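Local coordinates for regulatory Subunit of Protein Kinase A (cAMP-dependent) from Euglena gracilis (Euglena gracilis, PDB 6RSX), which binds cyclic AMP in two cyclic nucleotide-binding domains and, as a protein kinase A regulatory subunit, probably restrains the catalytic subunit until the nucleotide binds, at residues 142-146 with 147-151; 43-46 with 47-50; 187-190 with 191-195; 272-275 with 276-280. All blocks are in the same frame, centred on the assembly; numbering follows the deposited sequence.

How the interactions relate
Along the chain the order is 43-46 with 47-50, then 142-146 with 147-151, 187-190 with 191-195, and 272-275 with 276-280. Interactions 1 and 2 are neighbours, their centres about 12 Å apart, and they touch where L48 and L44 meet L148: two bends between helices pack together against the barrel of the first cyclic nucleotide-binding domain. Interaction 3 turns the corner between strands 185-189 and 194-196 of the second domain, its centre about 34 Å from that of interaction 1. Interaction 4, on helix 274-280, lies about 25 Å from interaction 3, centre to centre. These helical and corner elements thus surround two separate cyclic AMP sites, interactions 1 and 2 by the first, 3 and 4 by the second.

Interaction 1 (142-146 with 147-151); sequences DTFRR and ILLTQ
F144 and L148 meet at the kink between helices 141-147 and 149-165, which follow the beta barrel of the first cyclic nucleotide-binding domain. Their side chains cross at about a right angle: CB of L148 sits over one face of the F144 ring, 4.0 Å from its centroid, in a CH-pi contact displaced toward the rim. L149 reaches the same ring from another direction, with its CB 3.9 Å from F144 CE1. With CG anti to the backbone N (chi1 178°), the ring projects outward and somewhat toward the following turn, where it meets both leucines. Its surroundings also include F81 of the barrel and L118 and M119 of helix 115-120; the F144 side chain is about 8 Å from the bound cyclic AMP.

R145 and L149 run side by side, pointing the same way. The arginine chain bends at chi3, and its guanidinium lays one face against the methyl CD1 of L149, which is 3.3 Å from R145 CZ.

At the kink, the carbonyl O of F144 takes a sound bond from L148 N at 2.8 Å and weak ones from I147 N and L149 N. R145 O reaches the next turn through a water that donates to it at 2.8 Å and accepts from T150 N. Beyond the bend, Q151 folds back so that its NE2 donates to I147 O at 2.9 Å, in the carbonyl plane.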
loop_
_atom_site.group_PDB
_atom_site.type_symbol
_atom_site.label_atom_id
_atom_site.label_comp_id
_atom_site.label_asym_id
_atom_site.label_seq_id
_atom_site.Cartn_x
_atom_site.Cartn_y
_atom_site.Cartn_z
ATOM N N ASP A 142 -11.512 16.185 -12.905
ATOM C CA ASP A 142 -12.590 16.702 -12.059
ATOM C C ASP A 142 -13.157 15.615 -11.168
ATOM O O ASP A 142 -13.445 15.860 -9.986
ATOM C CB ASP A 142 -13.701 17.303 -12.920
ATOM C CG ASP A 142 -13.282 18.604 -13.568
ATOM O OD1 ASP A 142 -12.199 19.136 -13.191
ATOM O OD2 ASP A 142 -14.025 19.074 -14.458
ATOM N N THR A 143 -13.301 14.391 -11.706
ATOM C CA THR A 143 -13.833 13.301 -10.888
ATOM C C THR A 143 -12.838 12.900 -9.809
ATOM O O THR A 143 -13.209 12.720 -8.640
ATOM C CB THR A 143 -14.192 12.095 -11.759
ATOM O OG1 THR A 143 -15.083 12.520 -12.790
ATOM C CG2 THR A 143 -14.872 11.023 -10.921
ATOM N N PHE A 144 -11.557 12.803 -10.178
ATOM C CA PHE A 144 -10.518 12.512 -9.197
ATOM C C PHE A 144 -10.557 13.522 -8.058
ATOM O O PHE A 144 -10.537 13.143 -6.876
ATOM C CB PHE A 144 -9.130 12.515 -9.850
ATOM C CG PHE A 144 -8.014 12.264 -8.867
ATOM C CD1 PHE A 144 -7.451 13.302 -8.138
ATOM C CD2 PHE A 144 -7.531 10.970 -8.660
ATOM C CE1 PHE A 144 -6.436 13.101 -7.229
ATOM C CE2 PHE A 144 -6.494 10.725 -7.729
ATOM C CZ PHE A 144 -5.946 11.792 -6.991
ATOM N N ARG A 145 -10.611 14.820 -8.407
ATOM C CA ARG A 145 -10.617 15.882 -7.403
ATOM C C ARG A 145 -11.814 15.768 -6.468
ATOM O O ARG A 145 -11.694 16.048 -5.270
ATOM C CB ARG A 145 -10.590 17.261 -8.078
ATOM C CG ARG A 145 -9.248 17.534 -8.759
ATOM C CD ARG A 145 -9.091 18.975 -9.225
ATOM N NE ARG A 145 -8.599 19.818 -8.139
ATOM C CZ ARG A 145 -7.320 19.915 -7.780
ATOM N NH1 ARG A 145 -6.970 20.719 -6.776
ATOM N NH2 ARG A 145 -6.387 19.217 -8.425
ATOM N N ARG A 146 -12.971 15.363 -6.994
ATOM C CA ARG A 146 -14.154 15.228 -6.152
ATOM C C ARG A 146 -14.004 14.120 -5.117
ATOM O O ARG A 146 -14.302 14.334 -3.935
ATOM C CB ARG A 146 -15.389 14.969 -7.010
ATOM C CG ARG A 146 -15.808 16.179 -7.810
ATOM C CD ARG A 146 -17.312 16.298 -7.847
ATOM N NE ARG A 146 -17.948 15.319 -8.720
ATOM C CZ ARG A 146 -18.802 14.389 -8.312
ATOM N NH1 ARG A 146 -19.349 13.569 -9.198
ATOM N NH2 ARG A 146 -19.116 14.288 -7.026
ATOM N N ILE A 147 -13.556 12.930 -5.525
ATOM C CA ILE A 147 -13.671 11.744 -4.674
ATOM C C ILE A 147 -12.364 11.226 -4.076
ATOM O O ILE A 147 -12.416 10.519 -3.055
ATOM C CB ILE A 147 -14.383 10.604 -5.419
ATOM C CG1 ILE A 147 -13.481 10.062 -6.511
ATOM C CG2 ILE A 147 -15.724 11.075 -5.993
ATOM C CD1 ILE A 147 -14.043 8.811 -7.121
ATOM N N LEU A 148 -11.206 11.533 -4.645
ATOM C CA LEU A 148 -9.958 10.964 -4.140
ATOM C C LEU A 148 -8.959 11.983 -3.606
ATOM O O LEU A 148 -8.141 11.619 -2.757
ATOM C CB LEU A 148 -9.272 10.124 -5.236
ATOM C CG LEU A 148 -9.815 8.715 -5.462
ATOM C CD1 LEU A 148 -9.222 8.113 -6.738
ATOM C CD2 LEU A 148 -9.473 7.857 -4.232
ATOM N N LEU A 149 -9.006 13.247 -4.055
ATOM C CA LEU A 149 -7.873 14.142 -3.814
ATOM C C LEU A 149 -7.683 14.433 -2.323
ATOM O O LEU A 149 -6.564 14.330 -1.797
ATOM C CB LEU A 149 -8.044 15.447 -4.625
ATOM C CG LEU A 149 -6.876 16.431 -4.498
ATOM C CD1 LEU A 149 -6.780 17.366 -5.702
ATOM C CD2 LEU A 149 -7.077 17.227 -3.228
ATOM N N THR A 150 -8.767 14.785 -1.624
ATOM C CA THR A 150 -8.644 15.302 -0.262
ATOM C C THR A 150 -8.088 14.248 0.685
ATOM O O THR A 150 -7.075 14.464 1.357
ATOM C CB THR A 150 -10.001 15.796 0.246
ATOM O OG1 THR A 150 -10.470 16.845 -0.605
ATOM C CG2 THR A 150 -9.861 16.316 1.664
ATOM N N GLN A 151 -8.749 13.098 0.763
ATOM C CA GLN A 151 -8.317 12.099 1.735
ATOM C C GLN A 151 -6.984 11.472 1.345
ATOM O O GLN A 151 -6.229 11.052 2.229
ATOM C CB GLN A 151 -9.401 11.040 1.952
ATOM C CG GLN A 151 -9.530 9.979 0.912
ATOM C CD GLN A 151 -10.508 10.339 -0.195
ATOM O OE1 GLN A 151 -10.799 11.515 -0.444
ATOM N NE2 GLN A 151 -11.015 9.318 -0.882
HETATM O O HOH W 1 -11.431 15.122 -2.607
#

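Interaction 2 (43-46 with 47-50); sequences ILFR and SLGE
F45 and L48 meet where the single helical turn 43-46 gives way to the short connection into helix 50-59. This turn is the short middle element of what corresponds to the N3A motif of cyclic nucleotide-binding domains, and it packs against the barrel of the first one. The two side chains lie side by side and point the same way, and the methyl CD1 of L48 comes to 3.7 Å from CD2 of the F45 ring. In L48, CG is anti to the carbonyl carbon (chi1 -57°), which brings its branch back over the preceding turn, with CG 3.7 Å from F45 O and 3.9 Å from L44 O.

The backbone closes the turn less firmly than a regular helix would: L48 N gives a weak bond to F45 O at 3.2 Å, bent to 131°. S47 turns its hydroxyl back over the same turn, where OG lies 2.9 Å from L44 O and 3.2 Å from I43 O. After L48 the chain opens out, and G49 takes the N-cap position of helix 50-59.

Around this first shell, V56 of helix 50-59 touches both F45 and L48, and L148 does the same from the bend between helices 141-147 and 149-165. V83 of the barrel meets F45 as well. R46 turns away from this apolar cluster toward the second domain. With CG anti to the backbone N (chi1 -173°) and a bend at chi3, its guanidinium makes two salt bridges: NH1 to D262 OD2 and NH2 to E264 OE1.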
loop_
_atom_site.group_PDB
_atom_site.type_symbol
_atom_site.label_atom_id
_atom_site.label_comp_id
_atom_site.label_asym_id
_atom_site.label_seq_id
_atom_site.Cartn_x
_atom_site.Cartn_y
_atom_site.Cartn_z
ATOM N N ILE A 43 -5.515 -0.007 -3.047
ATOM C CA ILE A 43 -5.880 0.530 -1.743
ATOM C C ILE A 43 -6.561 1.888 -1.862
ATOM O O ILE A 43 -7.406 2.224 -1.027
ATOM C CB ILE A 43 -4.680 0.609 -0.784
ATOM C CG1 ILE A 43 -5.179 0.916 0.635
ATOM C CG2 ILE A 43 -3.705 1.653 -1.198
ATOM C CD1 ILE A 43 -6.040 -0.208 1.262
ATOM N N LEU A 44 -6.258 2.668 -2.906
ATOM C CA LEU A 44 -6.887 3.990 -3.010
ATOM C C LEU A 44 -8.392 3.884 -3.165
ATOM O O LEU A 44 -9.125 4.729 -2.647
ATOM C CB LEU A 44 -6.295 4.780 -4.165
ATOM C CG LEU A 44 -4.836 5.132 -3.967
ATOM C CD1 LEU A 44 -4.295 5.802 -5.212
ATOM C CD2 LEU A 44 -4.660 6.040 -2.740
ATOM N N PHE A 45 -8.879 2.851 -3.847
ATOM C CA PHE A 45 -10.315 2.709 -4.030
ATOM C C PHE A 45 -10.971 1.934 -2.910
ATOM O O PHE A 45 -12.145 2.173 -2.620
ATOM C CB PHE A 45 -10.617 2.050 -5.380
ATOM C CG PHE A 45 -10.281 2.907 -6.558
ATOM C CD1 PHE A 45 -9.009 2.890 -7.121
ATOM C CD2 PHE A 45 -11.240 3.760 -7.105
ATOM C CE1 PHE A 45 -8.697 3.689 -8.209
ATOM C CE2 PHE A 45 -10.940 4.544 -8.203
ATOM C CZ PHE A 45 -9.665 4.528 -8.749
ATOM N N ARG A 46 -10.241 1.018 -2.256
ATOM C CA ARG A 46 -10.816 0.280 -1.139
ATOM C C ARG A 46 -11.340 1.210 -0.058
ATOM O O ARG A 46 -12.300 0.869 0.642
ATOM C CB ARG A 46 -9.776 -0.675 -0.540
ATOM C CG ARG A 46 -10.358 -1.607 0.526
ATOM C CD ARG A 46 -9.314 -2.561 1.060
ATOM N NE ARG A 46 -8.760 -3.379 -0.013
ATOM C CZ ARG A 46 -7.617 -4.042 0.085
ATOM N NH1 ARG A 46 -6.912 -3.976 1.211
ATOM N NH2 ARG A 46 -7.176 -4.767 -0.935
ATOM N N SER A 47 -10.721 2.379 0.105
ATOM C CA SER A 47 -11.108 3.284 1.187
ATOM C C SER A 47 -12.438 3.993 0.916
ATOM O O SER A 47 -13.207 4.250 1.855
ATOM C CB SER A 47 -9.997 4.308 1.407
ATOM O OG SER A 47 -9.308 4.554 0.195
ATOM N N LEU A 48 -12.719 4.316 -0.345
ATOM C CA LEU A 48 -13.924 5.064 -0.692
ATOM C C LEU A 48 -15.161 4.416 -0.096
ATOM O O LEU A 48 -15.311 3.195 -0.124
ATOM C CB LEU A 48 -14.083 5.135 -2.210
ATOM C CG LEU A 48 -12.907 5.741 -2.946
ATOM C CD1 LEU A 48 -13.100 5.487 -4.410
ATOM C CD2 LEU A 48 -12.815 7.239 -2.653
ATOM N N GLY A 49 -16.066 5.253 0.415
ATOM C CA GLY A 49 -17.376 4.802 0.816
ATOM C C GLY A 49 -18.285 4.600 -0.376
ATOM O O GLY A 49 -17.913 4.816 -1.530
ATOM N N GLU A 50 -19.524 4.212 -0.077
ATOM C CA GLU A 50 -20.420 3.698 -1.111
ATOM C C GLU A 50 -20.856 4.785 -2.086
ATOM O O GLU A 50 -21.009 4.518 -3.283
ATOM C CB GLU A 50 -21.640 3.045 -0.466
ATOM C CG GLU A 50 -22.555 2.324 -1.450
ATOM C CD GLU A 50 -22.845 0.901 -1.018
ATOM O OE1 GLU A 50 -23.137 0.049 -1.889
ATOM O OE2 GLU A 50 -22.767 0.634 0.202
#

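Interaction 3 (187-190 with 191-195); sequences CTFK and DKEIV
K190 and E193 are the ends of a type II beta turn that carries the chain round a corner of the beta barrel in the second cyclic nucleotide-binding domain. The turn closes through E193 N, which donates to K190 O at 3.0 Å from a position tilted 34° out of the carbonyl plane. K192 takes the left-handed conformation at the turn's third position. Strand 185-189 leads in, and the chain bends again at V195 into the other sheet.

In E193, CG lies anti to the backbone N (chi1 -179°) and the chain is extended, which carries the carboxylate back to K190 N. OE1 accepts from that N at 2.9 Å, through the anti lone pair and along a nearly straight N-H line of 166°. The same carboxylate stands at the edge of the F189 ring, with CD 3.7 Å from F189 CD1 and the two planes close to perpendicular.

Within the turn itself, K192 NZ forms a salt bridge with D191 OD2, while D191 OD1 accepts from G254 N. M213 of strand 213-219 touches both F189 and V195. These two make a CH-pi contact: V195 CG2 stands almost exactly above the F189 ring centre, 3.7 Å from the centroid.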
loop_
_atom_site.group_PDB
_atom_site.type_symbol
_atom_site.label_atom_id
_atom_site.label_comp_id
_atom_site.label_asym_id
_atom_site.label_seq_id
_atom_site.Cartn_x
_atom_site.Cartn_y
_atom_site.Cartn_z
ATOM N N CYS A 187 -4.784 1.292 13.819
ATOM C CA CYS A 187 -5.525 0.424 14.725
ATOM C C CYS A 187 -5.136 0.741 16.161
ATOM O O CYS A 187 -3.979 1.068 16.442
ATOM C CB CYS A 187 -5.291 -1.062 14.412
ATOM S SG CYS A 187 -3.612 -1.459 13.884
ATOM N N THR A 188 -6.123 0.676 17.053
ATOM C CA THR A 188 -5.976 1.009 18.465
ATOM C C THR A 188 -6.224 -0.249 19.282
ATOM O O THR A 188 -7.136 -1.022 18.974
ATOM C CB THR A 188 -6.956 2.108 18.888
ATOM O OG1 THR A 188 -6.704 3.293 18.120
ATOM C CG2 THR A 188 -6.812 2.438 20.378
ATOM N N PHE A 189 -5.394 -0.464 20.303
ATOM C CA PHE A 189 -5.477 -1.674 21.119
ATOM C C PHE A 189 -5.536 -1.316 22.595
ATOM O O PHE A 189 -4.727 -0.514 23.077
ATOM C CB PHE A 189 -4.295 -2.590 20.833
ATOM C CG PHE A 189 -4.284 -3.111 19.430
ATOM C CD1 PHE A 189 -5.224 -4.032 19.016
ATOM C CD2 PHE A 189 -3.333 -2.669 18.524
ATOM C CE1 PHE A 189 -5.230 -4.507 17.725
ATOM C CE2 PHE A 189 -3.328 -3.156 17.218
ATOM C CZ PHE A 189 -4.283 -4.064 16.819
ATOM N N LYS A 190 -6.498 -1.906 23.300
ATOM C CA LYS A 190 -6.691 -1.667 24.721
ATOM C C LYS A 190 -5.816 -2.607 25.549
ATOM O O LYS A 190 -5.306 -3.619 25.063
ATOM C CB LYS A 190 -8.161 -1.857 25.090
ATOM C CG LYS A 190 -8.653 -3.256 24.782
ATOM C CD LYS A 190 -10.087 -3.498 25.239
ATOM C CE LYS A 190 -10.494 -4.950 24.971
ATOM N NZ LYS A 190 -11.841 -5.305 25.507
ATOM N N ASP A 191 -5.640 -2.254 26.817
ATOM C CA ASP A 191 -4.850 -3.092 27.714
ATOM C C ASP A 191 -5.299 -4.550 27.639
ATOM O O ASP A 191 -6.496 -4.851 27.661
ATOM C CB ASP A 191 -4.961 -2.570 29.149
ATOM C CG ASP A 191 -4.047 -3.322 30.122
ATOM O OD1 ASP A 191 -2.893 -3.617 29.739
ATOM O OD2 ASP A 191 -4.471 -3.594 31.272
ATOM N N LYS A 192 -4.322 -5.449 27.525
ATOM C CA LYS A 192 -4.487 -6.904 27.497
ATOM C C LYS A 192 -5.125 -7.423 26.212
ATOM O O LYS A 192 -5.408 -8.628 26.112
ATOM C CB LYS A 192 -5.303 -7.419 28.694
ATOM C CG LYS A 192 -4.456 -7.803 29.894
ATOM C CD LYS A 192 -3.964 -6.590 30.654
ATOM C CE LYS A 192 -3.663 -6.949 32.107
ATOM N NZ LYS A 192 -3.505 -5.733 32.954
ATOM N N GLU A 193 -5.366 -6.568 25.223
ATOM C CA GLU A 193 -5.938 -7.033 23.969
ATOM C C GLU A 193 -4.882 -7.762 23.141
ATOM O O GLU A 193 -3.763 -7.263 22.963
ATOM C CB GLU A 193 -6.508 -5.843 23.197
ATOM C CG GLU A 193 -7.138 -6.236 21.895
ATOM C CD GLU A 193 -7.934 -5.097 21.243
ATOM O OE1 GLU A 193 -7.917 -3.953 21.761
ATOM O OE2 GLU A 193 -8.586 -5.363 20.213
ATOM N N ILE A 194 -5.231 -8.955 22.659
ATOM C CA ILE A 194 -4.350 -9.772 21.831
ATOM C C ILE A 194 -4.409 -9.253 20.399
ATOM O O ILE A 194 -5.499 -9.009 19.873
ATOM C CB ILE A 194 -4.774 -11.244 21.886
ATOM C CG1 ILE A 194 -4.522 -11.821 23.280
ATOM C CG2 ILE A 194 -4.064 -12.063 20.813
ATOM C CD1 ILE A 194 -5.010 -13.236 23.391
ATOM N N VAL A 195 -3.250 -9.096 19.764
ATOM C CA VAL A 195 -3.182 -8.624 18.373
ATOM C C VAL A 195 -3.037 -9.782 17.409
ATOM O O VAL A 195 -3.847 -9.923 16.496
ATOM C CB VAL A 195 -2.050 -7.591 18.183
ATOM C CG1 VAL A 195 -2.067 -7.024 16.699
ATOM C CG2 VAL A 195 -2.213 -6.440 19.192
#

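Interaction 4 (272-275 with 276-280); sequences PMEE and ILQRN
E274 O accepts the shortest sound polar bond here, from Q278 N at 2.8 Å, one of the i to i+4 bonds that build helix 274-280, which follows the beta barrel of the second cyclic nucleotide-binding domain. L277 N to M273 O and R279 N to E275 O repeat the pattern on either side in sequence.

Above this backbone, E274 and Q278 stack their flat ends: the carboxylate and amide planes are only 11° apart, and Q278 NE2 lies 3.7 Å from E274 CD.

E275 and R279 pair differently. R279 NH1 donates to E275 OE1 at 3.0 Å in a salt bridge, reaching the anti side of the carboxylate and standing 23° out of its plane. The two planes are 75° apart, and one N-H, that of NH1, makes the bond. A bend at chi3 brings the guanidinium back over its own helix, where E275 O lies 3.7 Å above the centre of one face.

On the buried side, M273 CB touches L277 CD1 at 3.9 Å; L277 also meets F234 and M241, and M273 meets F169 and M180. The exposed salt bridge, a single out-of-plane contact, is thus probably a modest, solvent-screened addition to the backbone bonds, whereas the apolar side is buried.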
loop_
_atom_site.group_PDB
_atom_site.type_symbol
_atom_site.label_atom_id
_atom_site.label_comp_id
_atom_site.label_asym_id
_atom_site.label_seq_id
_atom_site.Cartn_x
_atom_site.Cartn_y
_atom_site.Cartn_z
ATOM N N PRO A 272 11.326 -3.231 -0.470
ATOM C CA PRO A 272 12.268 -2.365 0.256
ATOM C C PRO A 272 12.374 -2.647 1.754
ATOM O O PRO A 272 13.202 -2.012 2.419
ATOM C CB PRO A 272 11.720 -0.950 -0.007
ATOM C CG PRO A 272 10.305 -1.154 -0.442
ATOM C CD PRO A 272 10.285 -2.452 -1.163
ATOM N N MET A 273 11.582 -3.567 2.312
ATOM C CA MET A 273 11.653 -3.858 3.741
ATOM C C MET A 273 12.341 -5.176 4.049
ATOM O O MET A 273 12.702 -5.414 5.208
ATOM C CB MET A 273 10.247 -3.897 4.366
ATOM C CG MET A 273 9.526 -2.553 4.464
ATOM S SD MET A 273 7.900 -2.716 5.257
ATOM C CE MET A 273 7.105 -3.928 4.208
ATOM N N GLU A 274 12.511 -6.042 3.052
ATOM C CA GLU A 274 12.783 -7.445 3.353
ATOM C C GLU A 274 14.131 -7.639 4.041
ATOM O O GLU A 274 14.249 -8.467 4.949
ATOM C CB GLU A 274 12.714 -8.284 2.082
ATOM C CG GLU A 274 12.629 -9.765 2.373
ATOM C CD GLU A 274 12.594 -10.610 1.117
ATOM O OE1 GLU A 274 13.236 -10.216 0.116
ATOM O OE2 GLU A 274 11.918 -11.664 1.137
ATOM N N GLU A 275 15.163 -6.910 3.621
ATOM C CA GLU A 275 16.464 -7.090 4.257
ATOM C C GLU A 275 16.421 -6.667 5.719
ATOM O O GLU A 275 16.995 -7.340 6.580
ATOM C CB GLU A 275 17.539 -6.306 3.515
ATOM C CG GLU A 275 18.013 -6.980 2.250
ATOM C CD GLU A 275 19.390 -6.511 1.837
ATOM O OE1 GLU A 275 20.088 -5.909 2.687
ATOM O OE2 GLU A 275 19.770 -6.745 0.668
ATOM N N ILE A 276 15.768 -5.541 6.017
ATOM C CA ILE A 276 15.644 -5.120 7.407
ATOM C C ILE A 276 14.879 -6.167 8.208
ATOM O O ILE A 276 15.274 -6.526 9.326
ATOM C CB ILE A 276 14.984 -3.736 7.500
ATOM C CG1 ILE A 276 15.977 -2.651 7.060
ATOM C CG2 ILE A 276 14.465 -3.497 8.919
ATOM C CD1 ILE A 276 15.391 -1.245 6.962
ATOM N N LEU A 277 13.787 -6.689 7.639
ATOM C CA LEU A 277 12.993 -7.699 8.332
ATOM C C LEU A 277 13.799 -8.971 8.569
ATOM O O LEU A 277 13.690 -9.598 9.634
ATOM C CB LEU A 277 11.735 -8.010 7.522
ATOM C CG LEU A 277 10.740 -6.851 7.531
ATOM C CD1 LEU A 277 9.603 -7.110 6.544
ATOM C CD2 LEU A 277 10.218 -6.628 8.954
ATOM N N GLN A 278 14.589 -9.385 7.571
ATOM C CA GLN A 278 15.405 -10.595 7.709
ATOM C C GLN A 278 16.496 -10.419 8.762
ATOM O O GLN A 278 16.675 -11.284 9.631
ATOM C CB GLN A 278 16.013 -10.972 6.356
ATOM C CG GLN A 278 14.995 -11.456 5.345
ATOM C CD GLN A 278 15.557 -11.543 3.936
ATOM O OE1 GLN A 278 16.458 -10.792 3.557
ATOM N NE2 GLN A 278 15.021 -12.462 3.151
ATOM N N ARG A 279 17.250 -9.314 8.689
ATOM C CA ARG A 279 18.271 -9.035 9.697
ATOM C C ARG A 279 17.670 -9.043 11.096
ATOM O O ARG A 279 18.224 -9.648 12.026
ATOM C CB ARG A 279 18.944 -7.684 9.421
ATOM C CG ARG A 279 20.152 -7.732 8.488
ATOM C CD ARG A 279 20.869 -6.380 8.400
ATOM N NE ARG A 279 20.052 -5.367 7.730
ATOM C CZ ARG A 279 19.990 -5.202 6.410
ATOM N NH1 ARG A 279 20.705 -5.974 5.601
ATOM N NH2 ARG A 279 19.207 -4.265 5.895
ATOM N N ASN A 280 16.527 -8.384 11.266
ATOM C CA ASN A 280 15.965 -8.269 12.601
ATOM C C ASN A 280 15.642 -9.619 13.227
ATOM O O ASN A 280 15.564 -9.715 14.455
ATOM C CB ASN A 280 14.710 -7.429 12.572
ATOM C CG ASN A 280 14.112 -7.273 13.920
ATOM O OD1 ASN A 280 14.670 -6.576 14.773
ATOM N ND2 ASN A 280 12.962 -7.923 14.147
#